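Long-range contacts in anopheles gambiae adenosine kinase (Anopheles gambiae, PDB 3LOO), which catalyses the ATP-dependent phosphorylation of adenosine to AMP, as an adenosine kinase of the pfkB carbohydrate kinase family: residues A[31-36]-A[152-157]; A[109-114]-A[136-141]; A[272-277]-A[288-293]. One frame throughout, in Å; residues are numbered along the deposited sequence.

Contact 1: A[31-36]-A[152-157]. With B4P (bis(adenosine)-5'-tetraphosphate), chain D.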
loop_
_atom_site.group_PDB
_atom_site.type_symbol
_atom_site.label_atom_id
_atom_site.label_comp_id
_atom_site.label_asym_id
_atom_site.label_seq_id
_atom_site.Cartn_x
_atom_site.Cartn_y
_atom_site.Cartn_z
ATOM N N ASN A 31 7.411 2.444 -1.793
ATOM C CA ASN A 31 8.600 1.725 -2.138
ATOM C C ASN A 31 8.333 0.939 -3.397
ATOM O O ASN A 31 7.561 -0.019 -3.359
ATOM C CB ASN A 31 8.986 0.696 -1.041
ATOM C CG ASN A 31 9.054 1.298 0.346
ATOM O OD1 ASN A 31 9.447 2.472 0.509
ATOM N ND2 ASN A 31 8.717 0.478 1.373
ATOM N N PRO A 32 8.973 1.332 -4.512
ATOM C CA PRO A 32 8.719 0.534 -5.713
ATOM C C PRO A 32 9.636 -0.684 -5.704
ATOM O O PRO A 32 10.853 -0.544 -5.678
ATOM C CB PRO A 32 9.067 1.493 -6.868
ATOM C CG PRO A 32 10.003 2.509 -6.258
ATOM C CD PRO A 32 9.920 2.435 -4.737
ATOM N N LEU A 33 9.029 -1.867 -5.793
ATOM C CA LEU A 33 9.724 -3.100 -5.611
ATOM C C LEU A 33 9.286 -4.056 -6.717
ATOM O O LEU A 33 8.114 -4.040 -7.122
ATOM C CB LEU A 33 9.301 -3.700 -4.256
ATOM C CG LEU A 33 10.013 -3.553 -2.902
ATOM C CD1 LEU A 33 10.873 -2.349 -2.712
ATOM C CD2 LEU A 33 9.076 -3.855 -1.711
ATOM N N LEU A 34 10.221 -4.891 -7.174
ATOM C CA LEU A 34 9.901 -5.967 -8.098
ATOM C C LEU A 34 9.649 -7.201 -7.244
ATOM O O LEU A 34 10.528 -7.609 -6.466
ATOM C CB LEU A 34 11.074 -6.217 -9.064
ATOM C CG LEU A 34 10.878 -7.325 -10.145
ATOM C CD1 LEU A 34 9.675 -7.055 -11.110
ATOM C CD2 LEU A 34 12.165 -7.557 -10.973
ATOM N N ASP A 35 8.469 -7.808 -7.397
ATOM C CA ASP A 35 8.162 -9.022 -6.678
ATOM C C ASP A 35 8.814 -10.205 -7.386
ATOM O O ASP A 35 8.769 -10.308 -8.633
ATOM C CB ASP A 35 6.641 -9.242 -6.563
ATOM C CG ASP A 35 5.944 -8.238 -5.611
ATOM O OD1 ASP A 35 6.631 -7.491 -4.861
ATOM O OD2 ASP A 35 4.685 -8.233 -5.597
ATOM N N ILE A 36 9.389 -11.097 -6.572
ATOM C CA ILE A 36 9.934 -12.356 -7.049
ATOM C C ILE A 36 9.124 -13.467 -6.383
ATOM O O ILE A 36 9.257 -13.751 -5.196
ATOM C CB ILE A 36 11.452 -12.460 -6.749
ATOM C CG1 ILE A 36 12.186 -11.271 -7.333
ATOM C CG2 ILE A 36 12.043 -13.753 -7.288
ATOM C CD1 ILE A 36 13.618 -11.179 -6.895
ATOM N N ALA A 152 10.915 -8.385 2.114
ATOM C CA ALA A 152 11.172 -7.182 1.309
ATOM C C ALA A 152 12.600 -6.694 1.498
ATOM O O ALA A 152 13.017 -6.370 2.616
ATOM C CB ALA A 152 10.161 -6.031 1.672
ATOM N N ASN A 153 13.327 -6.693 0.399
ATOM C CA ASN A 153 14.681 -6.214 0.305
ATOM C C ASN A 153 14.564 -4.851 -0.343
ATOM O O ASN A 153 14.459 -4.749 -1.591
ATOM C CB ASN A 153 15.505 -7.155 -0.586
ATOM C CG ASN A 153 16.904 -6.610 -0.894
ATOM O OD1 ASN A 153 17.495 -5.880 -0.094
ATOM N ND2 ASN A 153 17.416 -6.949 -2.063
ATOM N N LEU A 154 14.515 -3.821 0.509
ATOM C CA LEU A 154 14.168 -2.460 0.067
ATOM C C LEU A 154 15.226 -1.839 -0.831
ATOM O O LEU A 154 14.894 -1.200 -1.837
ATOM C CB LEU A 154 13.883 -1.528 1.253
ATOM C CG LEU A 154 12.637 -1.826 2.101
ATOM C CD1 LEU A 154 12.395 -0.723 3.106
ATOM C CD2 LEU A 154 11.360 -1.994 1.183
ATOM N N ALA A 155 16.492 -2.006 -0.447
ATOM C CA ALA A 155 17.649 -1.607 -1.266
ATOM C C ALA A 155 17.472 -0.155 -1.780
ATOM O O ALA A 155 17.428 0.751 -0.947
ATOM C CB ALA A 155 17.885 -2.636 -2.395
ATOM N N ALA A 156 17.335 0.092 -3.095
ATOM C CA ALA A 156 17.239 1.487 -3.592
ATOM C C ALA A 156 16.018 2.246 -3.074
ATOM O O ALA A 156 16.051 3.480 -2.928
ATOM C CB ALA A 156 17.280 1.555 -5.137
ATOM N N ALA A 157 14.946 1.522 -2.774
ATOM C CA ALA A 157 13.762 2.197 -2.191
ATOM C C ALA A 157 14.118 2.908 -0.885
ATOM O O ALA A 157 13.458 3.881 -0.525
ATOM C CB ALA A 157 12.599 1.237 -1.982
HETATM P PA B4P D . -0.142 -9.164 -0.081
HETATM O O1A B4P D . -0.375 -10.084 -1.270
HETATM O O2A B4P D . 0.574 -9.752 1.134
HETATM O O3A B4P D . -1.603 -8.795 0.471
HETATM P PB B4P D . -2.096 -7.283 0.574
HETATM O O1B B4P D . -2.309 -6.668 -0.811
HETATM O O2B B4P D . -1.354 -6.496 1.641
HETATM O O3B B4P D . -3.530 -7.942 1.100
HETATM P PG B4P D . -4.266 -7.709 2.514
HETATM O O1G B4P D . -3.921 -8.761 3.512
HETATM O O2G B4P D . -3.947 -6.290 2.939
HETATM O O3G B4P D . -5.826 -7.784 2.160
HETATM P PD B4P D . -6.941 -8.893 2.517
HETATM O O1D B4P D . -6.307 -10.232 2.416
HETATM O O2D B4P D . -7.740 -8.521 3.734
HETATM O O5E B4P D . 0.564 -7.782 -0.562
HETATM C C5E B4P D . 1.590 -8.026 -1.498
HETATM C C4E B4P D . 2.412 -6.819 -1.849
HETATM O O4E B4P D . 3.051 -6.229 -0.717
HETATM C C3E B4P D . 3.545 -7.275 -2.726
HETATM O O3E B4P D . 3.179 -6.855 -4.055
HETATM C C2E B4P D . 4.763 -6.501 -2.234
HETATM O O2E B4P D . 5.493 -5.806 -3.253
HETATM C C1E B4P D . 4.185 -5.542 -1.176
HETATM N N9A B4P D . 5.155 -5.365 -0.080
HETATM C C8A B4P D . 5.597 -6.293 0.819
HETATM N N7A B4P D . 6.499 -5.684 1.643
HETATM C C5A B4P D . 6.657 -4.386 1.250
HETATM C C6A B4P D . 7.416 -3.293 1.699
HETATM N N6A B4P D . 8.298 -3.374 2.744
HETATM N N1A B4P D . 7.318 -2.111 1.039
HETATM C C2A B4P D . 6.466 -1.957 -0.005
HETATM N N3A B4P D . 5.720 -2.984 -0.444
HETATM C C4A B4P D . 5.791 -4.194 0.169
HETATM O O5F B4P D . -7.854 -8.723 1.211
HETATM C C5F B4P D . -8.248 -7.445 0.727
HETATM C C4F B4P D . -9.460 -7.677 -0.174
HETATM O O4F B4P D . -9.230 -8.736 -1.122
HETATM C C3F B4P D . -10.644 -8.190 0.627
HETATM O O3F B4P D . -11.288 -7.102 1.277
HETATM C C2F B4P D . -11.490 -8.855 -0.441
HETATM O O2F B4P D . -12.287 -7.875 -1.136
HETATM C C1F B4P D . -10.431 -9.477 -1.370
HETATM N N9B B4P D . -10.219 -10.890 -0.922
HETATM C C8B B4P D . -9.188 -11.339 -0.177
HETATM N N7B B4P D . -9.305 -12.667 0.064
HETATM C C5B B4P D . -10.434 -13.108 -0.529
HETATM C C6B B4P D . -11.092 -14.331 -0.628
HETATM N N6B B4P D . -10.550 -15.423 -0.031
HETATM N N1B B4P D . -12.258 -14.420 -1.341
HETATM C C2B B4P D . -12.801 -13.332 -1.941
HETATM N N3B B4P D . -12.209 -12.106 -1.867
HETATM C C4B B4P D . -11.039 -11.933 -1.175
#

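Contact 2: A[109-114]-A[136-141]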
loop_
_atom_site.group_PDB
_atom_site.type_symbol
_atom_site.label_atom_id
_atom_site.label_comp_id
_atom_site.label_asym_id
_atom_site.label_seq_id
_atom_site.Cartn_x
_atom_site.Cartn_y
_atom_site.Cartn_z
ATOM N N ASP A 109 18.831 0.223 -13.290
ATOM C CA ASP A 109 19.109 -1.171 -13.581
ATOM C C ASP A 109 17.973 -1.769 -14.348
ATOM O O ASP A 109 17.021 -1.060 -14.645
ATOM C CB ASP A 109 19.412 -1.967 -12.296
ATOM C CG ASP A 109 18.321 -1.858 -11.241
ATOM O OD1 ASP A 109 17.212 -1.399 -11.555
ATOM O OD2 ASP A 109 18.567 -2.260 -10.090
ATOM N N GLU A 110 18.064 -3.045 -14.698
ATOM C CA GLU A 110 16.991 -3.688 -15.448
ATOM C C GLU A 110 15.689 -3.755 -14.639
ATOM O O GLU A 110 14.621 -3.702 -15.219
ATOM C CB GLU A 110 17.313 -5.137 -15.801
ATOM C CG GLU A 110 18.544 -5.406 -16.570
ATOM C CD GLU A 110 18.639 -6.880 -16.890
ATOM O OE1 GLU A 110 19.376 -7.592 -16.193
ATOM O OE2 GLU A 110 17.899 -7.328 -17.792
ATOM N N TYR A 111 15.803 -3.964 -13.324
ATOM C CA TYR A 111 14.620 -4.123 -12.477
ATOM C C TYR A 111 13.826 -2.846 -12.485
ATOM O O TYR A 111 12.622 -2.915 -12.531
ATOM C CB TYR A 111 14.989 -4.507 -11.024
ATOM C CG TYR A 111 15.375 -5.956 -10.815
ATOM C CD1 TYR A 111 15.291 -6.898 -11.850
ATOM C CD2 TYR A 111 15.816 -6.395 -9.564
ATOM C CE1 TYR A 111 15.622 -8.241 -11.634
ATOM C CE2 TYR A 111 16.126 -7.703 -9.334
ATOM C CZ TYR A 111 16.038 -8.627 -10.370
ATOM O OH TYR A 111 16.387 -9.933 -10.111
ATOM N N ALA A 112 14.502 -1.684 -12.426
ATOM C CA ALA A 112 13.798 -0.412 -12.476
ATOM C C ALA A 112 13.019 -0.229 -13.796
ATOM O O ALA A 112 11.930 0.342 -13.763
ATOM C CB ALA A 112 14.735 0.776 -12.236
ATOM N N ARG A 113 13.549 -0.712 -14.933
ATOM C CA ARG A 113 12.804 -0.555 -16.230
ATOM C C ARG A 113 11.587 -1.438 -16.296
ATOM O O ARG A 113 10.604 -1.048 -16.908
ATOM C CB ARG A 113 13.621 -0.872 -17.494
ATOM C CG ARG A 113 15.080 -0.881 -17.344
ATOM C CD ARG A 113 15.789 -1.219 -18.669
ATOM N NE ARG A 113 15.610 -0.130 -19.602
ATOM C CZ ARG A 113 16.451 0.883 -19.696
ATOM N NH1 ARG A 113 16.226 1.866 -20.561
ATOM N NH2 ARG A 113 17.510 0.900 -18.922
ATOM N N ILE A 114 11.648 -2.646 -15.715
ATOM C CA ILE A 114 10.436 -3.457 -15.614
ATOM C C ILE A 114 9.334 -2.697 -14.842
ATOM O O ILE A 114 8.166 -2.669 -15.279
ATOM C CB ILE A 114 10.698 -4.852 -14.946
ATOM C CG1 ILE A 114 11.569 -5.757 -15.848
ATOM C CG2 ILE A 114 9.376 -5.550 -14.621
ATOM C CD1 ILE A 114 12.449 -6.747 -15.055
ATOM N N THR A 136 17.518 -1.707 -7.625
ATOM C CA THR A 136 16.076 -1.686 -7.322
ATOM C C THR A 136 15.714 -2.735 -6.277
ATOM O O THR A 136 16.268 -3.807 -6.279
ATOM C CB THR A 136 15.236 -1.760 -8.634
ATOM O OG1 THR A 136 15.601 -0.633 -9.458
ATOM C CG2 THR A 136 13.719 -1.720 -8.379
ATOM N N GLY A 137 14.817 -2.384 -5.355
ATOM C CA GLY A 137 14.384 -3.262 -4.286
ATOM C C GLY A 137 13.488 -4.349 -4.846
ATOM O O GLY A 137 12.912 -4.207 -5.936
ATOM N N THR A 138 13.376 -5.441 -4.095
ATOM C CA THR A 138 12.606 -6.580 -4.513
ATOM C C THR A 138 11.856 -7.079 -3.290
ATOM O O THR A 138 12.209 -6.733 -2.140
ATOM C CB THR A 138 13.513 -7.741 -5.046
ATOM O OG1 THR A 138 14.431 -8.169 -4.018
ATOM C CG2 THR A 138 14.297 -7.320 -6.278
ATOM N N CYS A 139 10.851 -7.908 -3.523
ATOM C CA CYS A 139 10.146 -8.525 -2.425
ATOM C C CYS A 139 9.941 -9.990 -2.781
ATOM O O CYS A 139 9.332 -10.289 -3.801
ATOM C CB CYS A 139 8.781 -7.833 -2.166
ATOM S SG CYS A 139 7.844 -8.596 -0.794
ATOM N N ALA A 140 10.500 -10.886 -1.964
ATOM C CA ALA A 140 10.240 -12.311 -2.079
ATOM C C ALA A 140 8.798 -12.545 -1.705
ATOM O O ALA A 140 8.348 -12.075 -0.648
ATOM C CB ALA A 140 11.182 -13.105 -1.128
ATOM N N VAL A 141 8.063 -13.260 -2.557
ATOM C CA VAL A 141 6.691 -13.649 -2.260
ATOM C C VAL A 141 6.650 -15.175 -2.340
ATOM O O VAL A 141 6.645 -15.748 -3.436
ATOM C CB VAL A 141 5.695 -13.081 -3.293
ATOM C CG1 VAL A 141 4.282 -13.588 -3.004
ATOM C CG2 VAL A 141 5.718 -11.537 -3.344
#

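Contact 3: A[272-277]-A[288-293]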
loop_
_atom_site.group_PDB
_atom_site.type_symbol
_atom_site.label_atom_id
_atom_site.label_comp_id
_atom_site.label_asym_id
_atom_site.label_seq_id
_atom_site.Cartn_x
_atom_site.Cartn_y
_atom_site.Cartn_z
ATOM N N LYS A 272 -12.792 19.310 10.333
ATOM C CA LYS A 272 -13.893 19.370 9.329
ATOM C C LYS A 272 -14.147 18.095 8.505
ATOM O O LYS A 272 -15.172 17.974 7.818
ATOM C CB LYS A 272 -13.641 20.498 8.338
ATOM C CG LYS A 272 -14.191 21.854 8.772
ATOM C CD LYS A 272 -14.089 22.857 7.625
ATOM C CE LYS A 272 -12.672 23.392 7.486
ATOM N NZ LYS A 272 -12.231 24.012 8.780
ATOM N N ARG A 273 -13.198 17.178 8.499
ATOM C CA ARG A 273 -13.461 15.891 7.896
ATOM C C ARG A 273 -13.248 14.829 8.982
ATOM O O ARG A 273 -12.178 14.773 9.612
ATOM C CB ARG A 273 -12.569 15.666 6.669
ATOM C CG ARG A 273 -12.959 14.413 5.867
ATOM C CD ARG A 273 -12.000 14.178 4.686
ATOM N NE ARG A 273 -12.194 15.118 3.566
ATOM C CZ ARG A 273 -11.404 16.157 3.287
ATOM N NH1 ARG A 273 -10.349 16.465 4.036
ATOM N NH2 ARG A 273 -11.675 16.903 2.239
ATOM N N LYS A 274 -14.297 14.059 9.234
ATOM C CA LYS A 274 -14.270 12.966 10.192
ATOM C C LYS A 274 -13.446 11.782 9.652
ATOM O O LYS A 274 -13.619 11.365 8.501
ATOM C CB LYS A 274 -15.691 12.481 10.474
ATOM C CG LYS A 274 -16.611 13.574 11.073
ATOM C CD LYS A 274 -17.824 12.961 11.675
ATOM C CE LYS A 274 -18.225 13.652 12.975
ATOM N NZ LYS A 274 -19.522 14.356 12.795
ATOM N N ARG A 275 -12.573 11.240 10.502
ATOM C CA ARG A 275 -11.730 10.112 10.098
ATOM C C ARG A 275 -12.556 8.885 9.773
ATOM O O ARG A 275 -13.541 8.565 10.449
ATOM C CB ARG A 275 -10.718 9.748 11.186
ATOM C CG ARG A 275 -9.725 8.641 10.784
ATOM C CD ARG A 275 -8.665 8.425 11.886
ATOM N NE ARG A 275 -7.838 9.610 12.173
ATOM C CZ ARG A 275 -7.941 10.365 13.271
ATOM N NH1 ARG A 275 -8.884 10.135 14.177
ATOM N NH2 ARG A 275 -7.097 11.370 13.468
ATOM N N ILE A 276 -12.098 8.203 8.741
ATOM C CA ILE A 276 -12.615 6.900 8.292
ATOM C C ILE A 276 -11.541 5.842 8.546
ATOM O O ILE A 276 -10.349 6.079 8.267
ATOM C CB ILE A 276 -12.910 6.968 6.774
ATOM C CG1 ILE A 276 -14.020 7.983 6.548
ATOM C CG2 ILE A 276 -13.397 5.656 6.270
ATOM C CD1 ILE A 276 -15.243 7.650 7.316
ATOM N N VAL A 277 -11.940 4.712 9.124
ATOM C CA VAL A 277 -11.048 3.553 9.235
ATOM C C VAL A 277 -11.693 2.396 8.464
ATOM O O VAL A 277 -12.870 2.106 8.668
ATOM C CB VAL A 277 -10.774 3.183 10.711
ATOM C CG1 VAL A 277 -9.835 1.968 10.803
ATOM C CG2 VAL A 277 -10.213 4.410 11.480
ATOM N N LEU A 288 -16.304 -0.707 7.698
ATOM C CA LEU A 288 -16.168 0.741 7.611
ATOM C C LEU A 288 -16.518 1.348 8.952
ATOM O O LEU A 288 -17.648 1.160 9.465
ATOM C CB LEU A 288 -17.102 1.336 6.524
ATOM C CG LEU A 288 -17.353 2.861 6.570
ATOM C CD1 LEU A 288 -16.069 3.646 6.377
ATOM C CD2 LEU A 288 -18.403 3.274 5.507
ATOM N N ILE A 289 -15.577 2.103 9.500
ATOM C CA ILE A 289 -15.799 2.829 10.731
ATOM C C ILE A 289 -15.614 4.318 10.479
ATOM O O ILE A 289 -14.576 4.725 9.940
ATOM C CB ILE A 289 -14.814 2.372 11.864
ATOM C CG1 ILE A 289 -14.838 0.842 12.051
ATOM C CG2 ILE A 289 -15.140 3.093 13.189
ATOM C CD1 ILE A 289 -13.704 0.064 11.328
ATOM N N GLU A 290 -16.614 5.119 10.860
ATOM C CA GLU A 290 -16.519 6.561 10.775
ATOM C C GLU A 290 -16.536 7.161 12.151
ATOM O O GLU A 290 -17.381 6.810 12.970
ATOM C CB GLU A 290 -17.692 7.178 9.977
ATOM C CG GLU A 290 -17.501 8.715 9.783
ATOM C CD GLU A 290 -18.669 9.405 9.070
ATOM O OE1 GLU A 290 -19.800 9.441 9.622
ATOM O OE2 GLU A 290 -18.439 9.932 7.965
ATOM N N ALA A 291 -15.640 8.107 12.390
ATOM C CA ALA A 291 -15.647 8.816 13.653
ATOM C C ALA A 291 -17.037 9.437 13.874
ATOM O O ALA A 291 -17.716 9.846 12.912
ATOM C CB ALA A 291 -14.583 9.879 13.656
ATOM N N GLY A 292 -17.473 9.469 15.120
ATOM C CA GLY A 292 -18.735 10.125 15.456
ATOM C C GLY A 292 -19.962 9.240 15.285
ATOM O O GLY A 292 -21.093 9.740 15.290
ATOM N N THR A 293 -19.749 7.937 15.083
ATOM C CA THR A 293 -20.859 6.975 15.038
ATOM C C THR A 293 -20.444 5.796 15.901
ATOM O O THR A 293 -19.280 5.658 16.210
ATOM C CB THR A 293 -21.203 6.477 13.611
ATOM O OG1 THR A 293 -20.402 5.329 13.284
ATOM C CG2 THR A 293 -21.030 7.586 12.551
#

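Contact 1: A[31-36]-A[152-157]
Asn31, Pro32 and Leu33 pack against Ala152, Leu154 and Ala157 in a buried, mostly apolar contact without cross-segment hydrogen bonds, where the loop leading into strand 33-39 meets the chain at and just after the end of strand 147-153, on the five-stranded sheet, beside one adenine of bis(adenosine)-5'-tetraphosphate. Leu33 forks between protein and ligand: CD1 lies 3.9 Å from Leu154 CD2 and also touches Ala157 CB, while CD2 meets the adenine at B4P C2A, 3.7 Å away. Leu154 CD2 reaches the side-chain amide of Asn31 obliquely, 3.6 Å from ND2. With CG anti to the carbonyl carbon (chi1 -52°), the Asn31 amide reaches the adenine, and ND2 donates to B4P N1A at 3.0 Å with an N-H...N angle of 164°. Ala152 CB approaches the exocyclic amine, 3.4 Å from B4P N6A. Asp35, two residues beyond Leu33, takes the ribose with both carboxylate oxygens: O2E donates to OD1 and O3E to OD2, each at 2.6 Å. Asn313 donates a further hydrogen bond to Asp35 OD2. Asn31 OD1 is buried without a partner in the model. A carboxylate holding both ribose hydroxyls beside an apolar adenine slot is typical of the nucleoside site of adenosine kinases.

Contact 2: A[109-114]-A[136-141]
Asp109 and Thr136 meet where the start of helix 110-122 meets the chain leading into strand 137-144, with the backbones closest at Ala112 and Thr136, whose CA atoms are 5.8 Å apart. The motif is a helix N-cap whose aspartate also holds the chain leading into a strand. Asp109 CG sits between its backbone N and carbonyl carbon (chi1 55°), which turns the carboxylate back over the first turn, where OD1 accepts the capping bond from Ala112 N at 2.9 Å. The same carboxylate reads Thr136 twice. OD1 accepts from Thr136 OG1 at 2.8 Å and OD2 from Thr136 N at 2.7 Å, the latter with an N-H...O angle of 165°; both donors come in on the syn side, slightly out of the carboxylate plane. Two bonds therefore converge on OD1, and with OD2 held as well, three hydrogen bonds fix the rotation of the carboxylate. Thr136 OG1 accepts in turn from Gly107 N, tying in the end of strand 100-107. Beside this polar knot, Tyr111 CB rests on Thr136 CB at 3.6 Å, and the carbonyl of Thr136 lies at the ring edge. The Tyr111 hydroxyl is hydrogen-bonded to that of Tyr77, and the two rings stack edge-to-face. Two residues on, Thr138 turns its methyl rather than its hydroxyl to the tyrosine: CG2 approaches the ring obliquely, 3.6 Å from Tyr111 CE2.

Contact 3: A[272-277]-A[288-293]
Ile276 places CG1 anti to its carbonyl carbon (chi1 -64°) and CG2 anti to its backbone N, which spreads its two branches toward different neighbours on the 288-293 segment. CG2 presses on Leu288 CD1 at 3.3 Å, tighter than usual for two methyl groups, while CD1 lies alongside the aliphatic part of Glu290, 3.5 Å from CG. Ile276 and Glu290 form a non-hydrogen-bonded antiparallel pair. Next to it, Val277 and Ile289 are a hydrogen-bonded pair on the other face of the sheet, where helix 256-264 packs on both. Val277 N donates to Ile289 O at 2.8 Å, in the carbonyl plane, and Ile289 N returns a bond to Val277 O. A third bond, Ala291 N to Arg275 O at 2.9 Å, prolongs the ladder past the strand ends. There the chain leaves through a type II turn, Glu290 to Thr293. Gly292 (phi 85°, psi 11°) sits where a side chain would be jammed against the preceding carbonyl oxygen and the Lys274 chain, which lies bent against the turn, CD 3.4 Å from Ala291 O. The hairpin register thus rests on three backbone bonds and apolar packing; Lys274 NZ and Glu290 OE1, 5.9 Å apart, form no ion pair and would probably add only weak attraction.

In the fold
Contacts 1 and 2 belong to one region: their centres are 6 Å apart, contact 2 is nested in the chain loop that contact 1 closes, and both use the five-stranded sheet. Strand 137-144 runs between strands 33-39 and 147-153, with Ile36 N 2.9 Å from Cys139 O and Asn153 N 2.8 Å from Thr138 O. Contact 1 lines the adenine and ribose directly, whereas contact 2 touches the ligand through Cys139 and joins the sheet to helix 110-122. Contact 3 is in the nine-stranded sheet on the opposite side of the chain's centre, about 33 Å from contact 1 between centres; its Leu288 side chain remains about 12 Å from the ligand.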